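Local coordinates for protein N-acetylneuraminate epimerase (Escherichia coli, PDB 2UVK) that converts the alpha-anomer of N-acetylneuraminate into the beta-anomer, speeding sialic acid mutarotation in the periplasm, at residues E5-F10 with A32-D37; A50-P55 with N96-L101; D158-D163 with G273-H278; L170-P175 with Q179-G184; A235-P240 with D288-H293. All coordinates share one frame; numbering follows the deposited sequence.

The chain forms a Kelch-repeat beta-propeller of four-stranded antiparallel blades, and the five contacts are spread around it. Interaction 1 packs the N-terminal loop on strand 33-37; interaction 2 joins the loop leaving that same blade to outer strand 97-100 of the next. The two touch through Trp33 and Trp98, and interaction 2 in turn reaches interaction 4, the hairpin 169-174/179-185, through Leu101 and Phe173. Interaction 4 is nested in sequence within the long loop closed by interaction 3, whose segments alternate with those of interaction 5. The centres of interactions 1 and 3 lie about 38 Å apart, on opposite sides of the chain's centre. Interactions 3 and 4 also meet the second subunit of the homodimer.

Interaction 1: residues E5-F10 with A32-D37; sequences ETPVPF and AWYKLD
Pro7 lies over the ring of Tyr34, where the N-terminal loop of this Kelch beta-propeller crosses strand 33-37, the third strand of the first blade. Backbone hydrogen bonds between Thr6 and Thr333 and between Phe10 and Val332 fasten the same loop to the last blade of the propeller, so it spans the first and last parts of the chain. The main interaction is a CH-pi contact: Pro7 CG stands 3.8 Å from the centroid of the Tyr34 ring, only 18° off its normal and shifted toward the CE1 side. Proline suits this place because its rigid ring offers polarised C-H groups to an aromatic face. With CG anti to its carbonyl carbon (chi1 -46°), Tyr34 directs its ring out to meet the loop. Apolar contact widens the patch, Pro7 CB lying 3.9 Å from Tyr34 CZ. With an alanine in place of Tyr34 that face is gone, and the Pro7 ring would probably be left without its partner on the strand. Hydrogen bonding within the loop helps to fix its bend, Thr6 OG1 giving its proton to Val8 O at 2.8 Å. Farther along, the Val8 methyl CG2 approaches the phenolic oxygen, 4.1 Å from Tyr34 OH.

Interaction 2: residues A50-P55 with N96-L101; sequences AFPGGP and NSWVKL
The indole NE1 of Trp98 gives its hydrogen to the carbonyl oxygen of Ala49, just ahead of residues 50-55, and this bond holds the ring against Ala50, Phe51 and Pro52. The contact lies where neighbouring blades of the Kelch propeller meet: the loop leaving the first blade passes strand 97-100, the outer strand of the second. Phe51 and Trp98 form a T-shaped (edge-to-face) pair. The edge of Phe51 points at the face of the indole six-membered ring, with centroids 5.1 Å apart and planes at 88°, and Phe51 CD1 comes within 3.8 Å of Trp98 CZ3. A chi1 of -173° sets the Phe51 ring opposite its backbone N, which lets both the ring edge and CA meet one indole face. That face receives two CH-pi contacts over its five-membered ring, from Phe51 CA at 4.2 Å and from Pro52 CD at 4.0 Å, each measured to the centroid. Tryptophan suits the site because its two fused rings give the loop backbone, a proline and a phenylalanine edge one broad surface, while its N-H satisfies a carbonyl. Trp33 and Tyr91 also meet this indole, extending the aromatic cluster. Pro52 CD packs 3.6 Å from Trp98 CB, and Ala50 O approaches the indole obliquely, 3.2 Å from Trp98 CD1.

Interaction 3: residues D158-D163 with G273-H278; sequences DKKAED and GKNYAH
Asp158, just past helix 146-157, accepts a bent hydrogen bond on OD1 from Asn275 ND2 at 3.2 Å (142° at the hydrogen), the donor lying above the carboxylate plane. A water accepts from Asn275 N and donates to Gly273 O and, weakly at 3.3 Å, to Asp158 OD1. Lys159 O packs 3.5 Å from Asn275 CB. Bent at chi2 (-69°), the Lys160 chain brings CD across the amide, 3.3 Å from Asn275 OD1; a second water joins this oxygen to Lys160 NZ, 2.7 Å from each. Asparagine thus serves both sides, donating to the aspartate and accepting from the water. Were Asn275 an alanine, Asp158 would probably lose this donor and the bridging water its acceptor. Asp163 OD2 accepts a hydrogen bond from Lys160 N, and OD1 one from Tyr182 N of the second subunit. Both loops follow helix ends, Gly273 being the C-prime residue of the Schellman motif that closes helix 266-271, and one asparagine joins the fourth and sixth Kelch repeats of the propeller.

Interaction 4: residues L170-P175 with Q179-G184; sequences LLSFDP and QWSYAG
Leu170 N donates to Gly184 O at 2.8 Å, nearly straight at 170°, and Leu170 O accepts from Ala183 N, also at 2.8 Å. Ser172 and Ser181 form a hydrogen-bonded antiparallel pair: Ser172 N reaches Ser181 O at 3.0 Å, and Ser181 N returns to Ser172 O at 2.8 Å. These strands make a beta hairpin, the outer two strands of a propeller blade. Ala183 and Gly184 both face Leu170, a classic beta bulge whose backbone angles at Gly184 suit glycine. The Trp180 indole lies with its face over Phe173 CB, its cross-strand partner in a non-hydrogen-bonded pair, 3.6 Å from the six-membered ring centroid. Phe173 extends away from its own N-H (chi1 166°), which leaves CB rather than the ring under the indole; the rings meet obliquely. Tryptophan suits the place because its breadth also reaches Leu171, whose CB touches the indole edge 3.9 Å from Trp180 CE3. Across the other face, Leu170 CG packs 3.9 Å from Ala183 CB. Outward, Gln179 OE1 is hydrogen-bonded to Lys159 NZ of the second subunit.

Interaction 5: residues A235-P240 with D288-H293; sequences APVSSP and DIHLWH
His290, on the third strand of a propeller blade, turns one imidazole face to Val237 in the loop that leads there from the preceding blade. Val237 CG2 lies over the ring, 3.6 Å from its centroid and 23° off the normal, a CH-pi contact. It sits toward the ring's root, 3.3 Å from His290 CG, which makes the packing tight. With chi1 (to CG1) at 68°, CG2 falls opposite the valine's backbone N and meets the ring; valine suits the place because branching at CB keeps this methyl close to the backbone, short enough to fit near CG. Ser238 N lies over the same face, 4.2 Å from His290 NE2. Trp297 touches both Val237 and His290. Two residues on, Trp292 joins the loop through a water that accepts from Trp292 NE1 and Ala235 N, at 3.2 Å from each and in the plane of the indole. With no direct hydrogen bond between them, the two segments meet by methyl-to-ring packing and one water that accepts from both an indole and a backbone N-H.

Interaction 1: residues E5-F10 with A32-D37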
# COMPACT_ATOMS: atom_id res chain seq x y z
N GLU B 5 20.71 -30.57 -14.04
CA GLU B 5 21.04 -29.55 -13.05
C GLU B 5 20.86 -28.17 -13.65
O GLU B 5 21.17 -27.95 -14.81
CB GLU B 5 22.49 -29.71 -12.56
CG GLU B 5 22.83 -31.05 -11.91
CD GLU B 5 21.89 -31.40 -10.78
OE1 GLU B 5 21.87 -30.66 -9.79
OE2 GLU B 5 21.15 -32.42 -10.87
N THR B 6 20.36 -27.22 -12.86
CA THR B 6 20.24 -25.87 -13.39
C THR B 6 21.65 -25.36 -13.69
O THR B 6 22.61 -25.79 -13.04
CB THR B 6 19.52 -24.94 -12.42
OG1 THR B 6 20.15 -25.00 -11.14
CG2 THR B 6 18.05 -25.37 -12.27
N PRO B 7 21.79 -24.50 -14.72
CA PRO B 7 23.15 -24.06 -15.09
C PRO B 7 23.97 -23.33 -14.02
O PRO B 7 25.20 -23.30 -14.09
CB PRO B 7 22.91 -23.17 -16.31
CG PRO B 7 21.63 -23.68 -16.89
CD PRO B 7 20.80 -23.99 -15.68
N VAL B 8 23.29 -22.71 -13.06
CA VAL B 8 23.94 -22.11 -11.88
C VAL B 8 23.08 -22.46 -10.66
O VAL B 8 21.91 -22.79 -10.84
CB VAL B 8 24.09 -20.59 -12.01
CG1 VAL B 8 25.00 -20.23 -13.20
CG2 VAL B 8 22.73 -19.91 -12.12
N PRO B 9 23.65 -22.42 -9.43
CA PRO B 9 22.86 -22.61 -8.20
C PRO B 9 21.72 -21.61 -8.16
O PRO B 9 21.90 -20.46 -8.50
CB PRO B 9 23.88 -22.35 -7.08
CG PRO B 9 25.22 -22.65 -7.73
CD PRO B 9 25.09 -22.21 -9.13
N PHE B 10 20.53 -22.09 -7.77
CA PHE B 10 19.29 -21.41 -8.14
C PHE B 10 18.30 -21.31 -6.98
O PHE B 10 17.40 -22.15 -6.81
CB PHE B 10 18.66 -22.15 -9.33
CG PHE B 10 17.40 -21.52 -9.85
CD1 PHE B 10 16.24 -22.28 -9.99
CD2 PHE B 10 17.37 -20.20 -10.25
CE1 PHE B 10 15.07 -21.71 -10.44
CE2 PHE B 10 16.21 -19.64 -10.72
CZ PHE B 10 15.04 -20.42 -10.81
N ALA B 32 19.61 -14.01 -15.74
CA ALA B 32 19.50 -15.16 -16.66
C ALA B 32 18.12 -15.81 -16.57
O ALA B 32 17.55 -15.94 -15.49
CB ALA B 32 20.56 -16.17 -16.38
N TRP B 33 17.61 -16.22 -17.74
CA TRP B 33 16.47 -17.11 -17.90
C TRP B 33 16.90 -18.29 -18.76
O TRP B 33 17.80 -18.15 -19.60
CB TRP B 33 15.30 -16.40 -18.55
CG TRP B 33 14.52 -15.62 -17.54
CD1 TRP B 33 14.86 -14.41 -17.04
CD2 TRP B 33 13.32 -16.03 -16.88
NE1 TRP B 33 13.91 -14.01 -16.12
CE2 TRP B 33 12.95 -14.99 -16.02
CE3 TRP B 33 12.50 -17.16 -16.97
CZ2 TRP B 33 11.82 -15.06 -15.22
CZ3 TRP B 33 11.37 -17.22 -16.19
CH2 TRP B 33 11.04 -16.18 -15.33
N TYR B 34 16.28 -19.42 -18.50
CA TYR B 34 16.49 -20.65 -19.26
C TYR B 34 15.17 -21.32 -19.52
O TYR B 34 14.24 -21.17 -18.76
CB TYR B 34 17.39 -21.62 -18.50
CG TYR B 34 18.62 -21.00 -17.90
CD1 TYR B 34 19.79 -20.91 -18.62
CD2 TYR B 34 18.60 -20.51 -16.60
CE1 TYR B 34 20.93 -20.34 -18.05
CE2 TYR B 34 19.74 -19.94 -16.02
CZ TYR B 34 20.89 -19.86 -16.74
OH TYR B 34 22.02 -19.28 -16.15
N LYS B 35 15.11 -22.10 -20.61
CA LYS B 35 13.95 -22.96 -20.87
C LYS B 35 14.37 -24.41 -21.07
O LYS B 35 15.50 -24.69 -21.40
CB LYS B 35 13.17 -22.47 -22.09
CG LYS B 35 13.87 -22.68 -23.44
CD LYS B 35 13.00 -22.09 -24.52
CE LYS B 35 13.61 -22.24 -25.88
NZ LYS B 35 12.69 -21.61 -26.89
N LEU B 36 13.44 -25.32 -20.82
CA LEU B 36 13.70 -26.73 -21.06
C LEU B 36 12.44 -27.40 -21.60
O LEU B 36 11.34 -27.20 -21.09
CB LEU B 36 14.19 -27.38 -19.77
CG LEU B 36 14.55 -28.86 -19.83
CD1 LEU B 36 15.77 -29.15 -18.98
CD2 LEU B 36 13.34 -29.70 -19.39
N ASP B 37 12.60 -28.18 -22.66
CA ASP B 37 11.52 -28.96 -23.25
C ASP B 37 11.54 -30.31 -22.55
O ASP B 37 12.48 -31.07 -22.72
CB ASP B 37 11.78 -29.11 -24.75
CG ASP B 37 10.77 -30.00 -25.43
OD1 ASP B 37 9.81 -30.45 -24.78
OD2 ASP B 37 10.95 -30.23 -26.65

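Interaction 2: residues A50-P55 with N96-L101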
# COMPACT_ATOMS: atom_id res chain seq x y z
N ALA B 50 18.24 -12.08 -21.70
CA ALA B 50 18.37 -11.62 -20.32
C ALA B 50 17.19 -10.75 -19.89
O ALA B 50 16.63 -9.99 -20.65
CB ALA B 50 19.68 -10.84 -20.14
N PHE B 51 16.84 -10.88 -18.62
CA PHE B 51 15.82 -10.03 -18.02
C PHE B 51 16.33 -8.59 -17.97
O PHE B 51 17.40 -8.36 -17.42
CB PHE B 51 15.50 -10.56 -16.62
CG PHE B 51 14.35 -9.87 -15.95
CD1 PHE B 51 13.05 -10.08 -16.37
CD2 PHE B 51 14.57 -9.00 -14.89
CE1 PHE B 51 12.00 -9.44 -15.73
CE2 PHE B 51 13.52 -8.38 -14.27
CZ PHE B 51 12.25 -8.60 -14.68
N PRO B 52 15.58 -7.64 -18.53
CA PRO B 52 16.05 -6.27 -18.60
C PRO B 52 15.84 -5.42 -17.34
O PRO B 52 16.28 -4.27 -17.31
CB PRO B 52 15.20 -5.70 -19.74
CG PRO B 52 13.97 -6.39 -19.67
CD PRO B 52 14.31 -7.77 -19.26
N GLY B 53 15.15 -5.96 -16.34
CA GLY B 53 14.85 -5.17 -15.12
C GLY B 53 15.82 -5.34 -13.96
O GLY B 53 15.52 -4.92 -12.80
N GLY B 54 16.98 -5.93 -14.23
CA GLY B 54 17.95 -6.24 -13.22
C GLY B 54 17.62 -7.48 -12.42
O GLY B 54 16.51 -8.02 -12.54
N PRO B 55 18.57 -7.96 -11.60
CA PRO B 55 18.31 -9.12 -10.75
C PRO B 55 17.13 -8.91 -9.82
O PRO B 55 16.93 -7.80 -9.35
CB PRO B 55 19.59 -9.25 -9.94
CG PRO B 55 20.66 -8.61 -10.85
CD PRO B 55 19.96 -7.48 -11.45
N ASN B 96 11.82 -14.48 -28.46
CA ASN B 96 12.88 -14.46 -27.43
C ASN B 96 13.24 -13.03 -27.03
O ASN B 96 14.41 -12.64 -27.02
CB ASN B 96 14.12 -15.22 -27.93
CG ASN B 96 15.19 -15.43 -26.85
OD1 ASN B 96 14.90 -15.58 -25.65
ND2 ASN B 96 16.44 -15.48 -27.28
N SER B 97 12.20 -12.26 -26.66
CA SER B 97 12.38 -10.84 -26.37
C SER B 97 11.52 -10.43 -25.18
O SER B 97 10.39 -10.91 -25.03
CB SER B 97 12.02 -9.99 -27.61
OG SER B 97 10.68 -10.21 -28.03
N TRP B 98 12.07 -9.51 -24.40
CA TRP B 98 11.39 -8.93 -23.21
C TRP B 98 10.94 -7.51 -23.49
O TRP B 98 11.63 -6.75 -24.19
CB TRP B 98 12.36 -8.87 -22.04
CG TRP B 98 12.71 -10.17 -21.44
CD1 TRP B 98 13.79 -10.94 -21.73
CD2 TRP B 98 12.01 -10.85 -20.37
NE1 TRP B 98 13.80 -12.07 -20.95
CE2 TRP B 98 12.72 -12.04 -20.10
CE3 TRP B 98 10.84 -10.58 -19.65
CZ2 TRP B 98 12.31 -12.96 -19.13
CZ3 TRP B 98 10.44 -11.50 -18.66
CH2 TRP B 98 11.16 -12.67 -18.43
N VAL B 99 9.82 -7.12 -22.89
CA VAL B 99 9.46 -5.71 -22.77
C VAL B 99 8.96 -5.45 -21.36
O VAL B 99 8.34 -6.30 -20.74
CB VAL B 99 8.42 -5.26 -23.82
CG1 VAL B 99 7.08 -5.94 -23.63
CG2 VAL B 99 8.31 -3.73 -23.84
N LYS B 100 9.24 -4.26 -20.86
CA LYS B 100 8.63 -3.80 -19.60
C LYS B 100 7.29 -3.21 -19.97
O LYS B 100 7.17 -2.48 -20.97
CB LYS B 100 9.50 -2.75 -18.95
CG LYS B 100 8.92 -2.23 -17.63
CD LYS B 100 9.84 -1.26 -16.92
CE LYS B 100 9.13 -0.75 -15.69
NZ LYS B 100 9.86 0.35 -14.99
N LEU B 101 6.26 -3.53 -19.22
CA LEU B 101 4.93 -3.01 -19.50
C LEU B 101 4.75 -1.68 -18.78
O LEU B 101 5.34 -1.46 -17.69
CB LEU B 101 3.83 -4.01 -19.09
CG LEU B 101 3.93 -5.41 -19.69
CD1 LEU B 101 2.75 -6.27 -19.25
CD2 LEU B 101 4.02 -5.36 -21.22

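Interaction 3: residues D158-D163 with G273-H278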
# COMPACT_ATOMS: atom_id res chain seq x y z
N ASP B 158 10.51 -4.79 16.64
CA ASP B 158 9.66 -4.69 17.84
C ASP B 158 8.31 -4.09 17.47
O ASP B 158 7.95 -2.96 17.86
CB ASP B 158 10.33 -3.83 18.92
CG ASP B 158 9.56 -3.84 20.23
OD1 ASP B 158 8.75 -4.77 20.43
OD2 ASP B 158 9.78 -2.91 21.04
N LYS B 159 7.56 -4.83 16.67
CA LYS B 159 6.23 -4.40 16.26
C LYS B 159 5.33 -5.62 16.21
O LYS B 159 5.79 -6.74 16.01
CB LYS B 159 6.26 -3.77 14.86
CG LYS B 159 7.27 -2.68 14.64
CD LYS B 159 7.09 -2.05 13.24
CE LYS B 159 8.12 -0.95 12.98
NZ LYS B 159 8.07 0.12 14.01
N LYS B 160 4.02 -5.40 16.36
CA LYS B 160 3.07 -6.47 16.14
C LYS B 160 2.97 -6.76 14.65
O LYS B 160 3.30 -5.90 13.84
CB LYS B 160 1.69 -6.10 16.68
CG LYS B 160 1.61 -6.03 18.24
CD LYS B 160 1.74 -7.43 18.86
CE LYS B 160 1.44 -7.49 20.36
NZ LYS B 160 1.28 -8.92 20.90
N ALA B 161 2.50 -7.95 14.30
CA ALA B 161 2.42 -8.37 12.90
C ALA B 161 1.64 -7.38 12.03
O ALA B 161 2.06 -7.04 10.92
CB ALA B 161 1.84 -9.78 12.80
N GLU B 162 0.52 -6.87 12.53
CA GLU B 162 -0.29 -5.93 11.76
C GLU B 162 0.46 -4.66 11.36
O GLU B 162 0.09 -4.02 10.38
CB GLU B 162 -1.55 -5.45 12.53
CG GLU B 162 -2.35 -6.46 13.28
CD GLU B 162 -1.78 -6.66 14.68
OE1 GLU B 162 -2.09 -5.89 15.65
OE2 GLU B 162 -1.01 -7.60 14.79
N ASP B 163 1.48 -4.26 12.13
CA ASP B 163 2.18 -3.01 11.89
C ASP B 163 3.08 -3.10 10.65
O ASP B 163 3.66 -2.07 10.24
CB ASP B 163 3.07 -2.65 13.09
CG ASP B 163 2.28 -2.39 14.36
OD1 ASP B 163 1.11 -2.02 14.30
OD2 ASP B 163 2.88 -2.53 15.44
N GLY B 273 4.11 -12.66 23.84
CA GLY B 273 4.32 -11.21 23.91
C GLY B 273 5.69 -10.67 23.50
O GLY B 273 5.95 -9.48 23.66
N LYS B 274 6.55 -11.53 22.96
CA LYS B 274 7.84 -11.11 22.42
C LYS B 274 7.69 -10.81 20.93
O LYS B 274 7.67 -11.73 20.13
CB LYS B 274 8.89 -12.20 22.61
CG LYS B 274 10.31 -11.67 22.57
N ASN B 275 7.58 -9.53 20.59
CA ASN B 275 7.34 -9.15 19.17
C ASN B 275 8.46 -9.64 18.28
O ASN B 275 8.20 -10.03 17.14
CB ASN B 275 7.21 -7.64 19.04
CG ASN B 275 5.88 -7.12 19.52
OD1 ASN B 275 4.92 -7.88 19.68
ND2 ASN B 275 5.79 -5.82 19.71
N TYR B 276 9.69 -9.56 18.76
CA TYR B 276 10.87 -10.02 18.03
C TYR B 276 10.97 -11.52 18.27
O TYR B 276 11.74 -12.00 19.12
CB TYR B 276 12.09 -9.23 18.50
CG TYR B 276 13.39 -9.41 17.74
CD1 TYR B 276 14.48 -8.59 18.03
CD2 TYR B 276 13.56 -10.36 16.74
CE1 TYR B 276 15.68 -8.72 17.37
CE2 TYR B 276 14.77 -10.49 16.08
CZ TYR B 276 15.83 -9.67 16.40
OH TYR B 276 17.04 -9.79 15.74
N ALA B 277 10.15 -12.27 17.54
CA ALA B 277 9.82 -13.65 17.88
C ALA B 277 10.93 -14.65 17.61
O ALA B 277 10.91 -15.76 18.14
CB ALA B 277 8.55 -14.08 17.13
N HIS B 278 11.87 -14.26 16.75
CA HIS B 278 12.94 -15.15 16.31
C HIS B 278 14.31 -14.68 16.78
O HIS B 278 15.32 -15.21 16.33
CB HIS B 278 12.92 -15.28 14.78
CG HIS B 278 13.29 -14.03 14.05
ND1 HIS B 278 12.71 -12.81 14.30
CD2 HIS B 278 14.16 -13.82 13.02
CE1 HIS B 278 13.21 -11.90 13.48
NE2 HIS B 278 14.11 -12.49 12.71
O HOH W 1 7.88 -7.42 22.28
O HOH W 2 3.70 -10.09 20.69

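Interaction 4: residues L170-P175 with Q179-G184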
# COMPACT_ATOMS: atom_id res chain seq x y z
N LEU B 170 -6.29 -8.82 -2.72
CA LEU B 170 -6.16 -9.65 -3.90
C LEU B 170 -6.28 -8.74 -5.12
O LEU B 170 -7.26 -8.01 -5.26
CB LEU B 170 -7.27 -10.71 -3.93
CG LEU B 170 -7.21 -11.76 -5.05
CD1 LEU B 170 -6.03 -12.65 -4.92
CD2 LEU B 170 -8.51 -12.58 -5.06
N LEU B 171 -5.26 -8.78 -5.98
CA LEU B 171 -5.16 -7.92 -7.14
C LEU B 171 -5.27 -8.79 -8.39
O LEU B 171 -4.81 -9.93 -8.37
CB LEU B 171 -3.79 -7.21 -7.15
CG LEU B 171 -3.31 -6.53 -5.85
CD1 LEU B 171 -1.88 -5.97 -6.07
CD2 LEU B 171 -4.27 -5.47 -5.38
N SER B 172 -5.85 -8.26 -9.45
CA SER B 172 -5.82 -8.99 -10.72
C SER B 172 -5.25 -8.11 -11.83
O SER B 172 -5.61 -6.94 -11.98
CB SER B 172 -7.21 -9.54 -11.10
OG SER B 172 -8.15 -8.50 -11.35
N PHE B 173 -4.32 -8.71 -12.58
CA PHE B 173 -3.68 -8.09 -13.73
C PHE B 173 -4.27 -8.74 -14.98
O PHE B 173 -4.22 -9.96 -15.12
CB PHE B 173 -2.17 -8.33 -13.66
CG PHE B 173 -1.44 -8.03 -14.94
CD1 PHE B 173 -1.04 -6.76 -15.26
CD2 PHE B 173 -1.13 -9.06 -15.84
CE1 PHE B 173 -0.34 -6.48 -16.44
CE2 PHE B 173 -0.43 -8.78 -16.99
CZ PHE B 173 -0.05 -7.50 -17.29
N ASP B 174 -4.77 -7.91 -15.90
CA ASP B 174 -5.36 -8.40 -17.16
C ASP B 174 -4.35 -8.17 -18.28
O ASP B 174 -4.08 -7.02 -18.61
CB ASP B 174 -6.67 -7.67 -17.44
CG ASP B 174 -7.39 -8.21 -18.70
OD1 ASP B 174 -6.77 -8.99 -19.43
OD2 ASP B 174 -8.57 -7.86 -18.91
N PRO B 175 -3.79 -9.24 -18.87
CA PRO B 175 -2.76 -9.05 -19.90
C PRO B 175 -3.22 -8.23 -21.13
O PRO B 175 -2.41 -7.60 -21.78
CB PRO B 175 -2.39 -10.48 -20.31
CG PRO B 175 -2.87 -11.34 -19.23
CD PRO B 175 -4.04 -10.67 -18.60
N GLN B 179 -3.70 -3.55 -17.06
CA GLN B 179 -4.17 -2.80 -15.91
C GLN B 179 -4.41 -3.71 -14.73
O GLN B 179 -4.68 -4.91 -14.88
CB GLN B 179 -5.47 -2.06 -16.23
CG GLN B 179 -5.41 -1.14 -17.42
CD GLN B 179 -4.30 -0.13 -17.30
OE1 GLN B 179 -4.34 0.74 -16.42
NE2 GLN B 179 -3.29 -0.24 -18.15
N TRP B 180 -4.35 -3.09 -13.55
CA TRP B 180 -4.54 -3.75 -12.25
C TRP B 180 -5.89 -3.41 -11.65
O TRP B 180 -6.29 -2.25 -11.66
CB TRP B 180 -3.45 -3.31 -11.26
CG TRP B 180 -2.13 -3.85 -11.64
CD1 TRP B 180 -1.22 -3.28 -12.48
CD2 TRP B 180 -1.56 -5.08 -11.21
NE1 TRP B 180 -0.13 -4.09 -12.61
CE2 TRP B 180 -0.32 -5.23 -11.87
CE3 TRP B 180 -2.03 -6.13 -10.40
CZ2 TRP B 180 0.51 -6.34 -11.67
CZ3 TRP B 180 -1.21 -7.23 -10.20
CH2 TRP B 180 0.05 -7.34 -10.84
N SER B 181 -6.57 -4.42 -11.13
CA SER B 181 -7.88 -4.23 -10.52
C SER B 181 -7.94 -4.79 -9.11
O SER B 181 -7.24 -5.74 -8.78
CB SER B 181 -8.96 -4.93 -11.38
OG SER B 181 -9.06 -4.33 -12.66
N TYR B 182 -8.82 -4.21 -8.31
CA TYR B 182 -9.19 -4.81 -7.04
C TYR B 182 -10.00 -6.09 -7.31
O TYR B 182 -11.02 -6.04 -8.02
CB TYR B 182 -10.03 -3.84 -6.24
CG TYR B 182 -10.58 -4.41 -4.95
CD1 TYR B 182 -9.91 -4.25 -3.75
CD2 TYR B 182 -11.79 -5.12 -4.93
CE1 TYR B 182 -10.42 -4.78 -2.56
CE2 TYR B 182 -12.29 -5.66 -3.76
CZ TYR B 182 -11.61 -5.47 -2.57
OH TYR B 182 -12.11 -5.98 -1.38
N ALA B 183 -9.56 -7.21 -6.74
CA ALA B 183 -10.23 -8.51 -6.90
C ALA B 183 -10.80 -9.07 -5.60
O ALA B 183 -11.57 -10.03 -5.62
CB ALA B 183 -9.28 -9.49 -7.53
N GLY B 184 -10.46 -8.45 -4.47
CA GLY B 184 -10.89 -8.93 -3.17
C GLY B 184 -9.87 -8.67 -2.10
O GLY B 184 -8.92 -7.93 -2.31

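Interaction 5: residues A235-P240 with D288-H293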
# COMPACT_ATOMS: atom_id res chain seq x y z
N ALA B 235 -7.68 -26.50 7.61
CA ALA B 235 -6.83 -27.07 8.63
C ALA B 235 -5.40 -26.64 8.36
O ALA B 235 -4.99 -26.62 7.21
CB ALA B 235 -6.92 -28.59 8.62
N PRO B 236 -4.67 -26.27 9.41
CA PRO B 236 -3.29 -25.88 9.25
C PRO B 236 -2.36 -27.03 8.94
O PRO B 236 -2.71 -28.22 9.04
CB PRO B 236 -2.95 -25.27 10.60
CG PRO B 236 -3.92 -25.91 11.56
CD PRO B 236 -5.13 -26.17 10.80
N VAL B 237 -1.13 -26.65 8.58
CA VAL B 237 -0.11 -27.60 8.22
C VAL B 237 1.24 -27.01 8.61
O VAL B 237 1.41 -25.78 8.67
CB VAL B 237 -0.18 -27.96 6.71
CG1 VAL B 237 0.21 -26.75 5.87
CG2 VAL B 237 0.70 -29.16 6.38
N SER B 238 2.18 -27.90 8.89
CA SER B 238 3.48 -27.53 9.42
C SER B 238 3.34 -26.83 10.78
O SER B 238 4.03 -25.88 11.10
CB SER B 238 4.28 -26.70 8.40
OG SER B 238 5.67 -26.94 8.57
N SER B 239 2.44 -27.36 11.62
CA SER B 239 2.19 -26.75 12.91
C SER B 239 3.27 -27.16 13.91
O SER B 239 3.86 -28.24 13.79
CB SER B 239 0.81 -27.16 13.46
OG SER B 239 -0.22 -27.04 12.49
N PRO B 240 3.51 -26.32 14.91
CA PRO B 240 2.82 -25.08 15.22
C PRO B 240 3.36 -23.81 14.56
O PRO B 240 2.61 -22.84 14.49
CB PRO B 240 3.02 -24.97 16.73
CG PRO B 240 4.35 -25.56 16.93
CD PRO B 240 4.50 -26.66 15.94
N ASP B 288 9.81 -32.14 5.63
CA ASP B 288 8.46 -32.73 5.63
C ASP B 288 7.75 -32.60 4.29
O ASP B 288 7.89 -31.59 3.61
CB ASP B 288 7.60 -32.05 6.69
CG ASP B 288 7.94 -32.50 8.11
OD1 ASP B 288 8.67 -33.51 8.29
OD2 ASP B 288 7.46 -31.83 9.04
N ILE B 289 6.99 -33.63 3.93
CA ILE B 289 6.08 -33.57 2.78
C ILE B 289 4.70 -33.92 3.32
O ILE B 289 4.53 -35.00 3.89
CB ILE B 289 6.43 -34.55 1.66
CG1 ILE B 289 7.84 -34.29 1.14
CG2 ILE B 289 5.44 -34.42 0.51
CD1 ILE B 289 8.35 -35.36 0.19
N HIS B 290 3.78 -32.98 3.19
CA HIS B 290 2.40 -33.14 3.64
C HIS B 290 1.52 -33.31 2.44
O HIS B 290 1.74 -32.68 1.39
CB HIS B 290 1.95 -31.92 4.45
CG HIS B 290 2.89 -31.55 5.55
ND1 HIS B 290 2.84 -32.13 6.79
CD2 HIS B 290 3.93 -30.68 5.57
CE1 HIS B 290 3.81 -31.63 7.54
NE2 HIS B 290 4.48 -30.75 6.83
N LEU B 291 0.56 -34.22 2.56
CA LEU B 291 -0.40 -34.44 1.49
C LEU B 291 -1.77 -34.06 2.00
O LEU B 291 -2.15 -34.44 3.12
CB LEU B 291 -0.35 -35.90 1.04
CG LEU B 291 -1.17 -36.23 -0.22
CD1 LEU B 291 -0.60 -35.56 -1.46
CD2 LEU B 291 -1.24 -37.74 -0.44
N TRP B 292 -2.51 -33.28 1.23
CA TRP B 292 -3.88 -32.94 1.60
C TRP B 292 -4.79 -33.79 0.73
O TRP B 292 -5.03 -33.45 -0.42
CB TRP B 292 -4.15 -31.46 1.35
CG TRP B 292 -5.47 -30.97 1.85
CD1 TRP B 292 -5.82 -30.76 3.15
CD2 TRP B 292 -6.58 -30.53 1.06
NE1 TRP B 292 -7.09 -30.25 3.21
CE2 TRP B 292 -7.58 -30.09 1.94
CE3 TRP B 292 -6.83 -30.49 -0.32
CZ2 TRP B 292 -8.81 -29.61 1.50
CZ3 TRP B 292 -8.06 -30.01 -0.76
CH2 TRP B 292 -9.04 -29.58 0.15
N HIS B 293 -5.33 -34.85 1.32
CA HIS B 293 -5.95 -35.92 0.55
C HIS B 293 -7.29 -36.21 1.20
O HIS B 293 -7.35 -36.39 2.43
CB HIS B 293 -5.07 -37.15 0.58
CG HIS B 293 -5.07 -37.88 1.89
O HOH W 3 -8.57 -28.82 5.64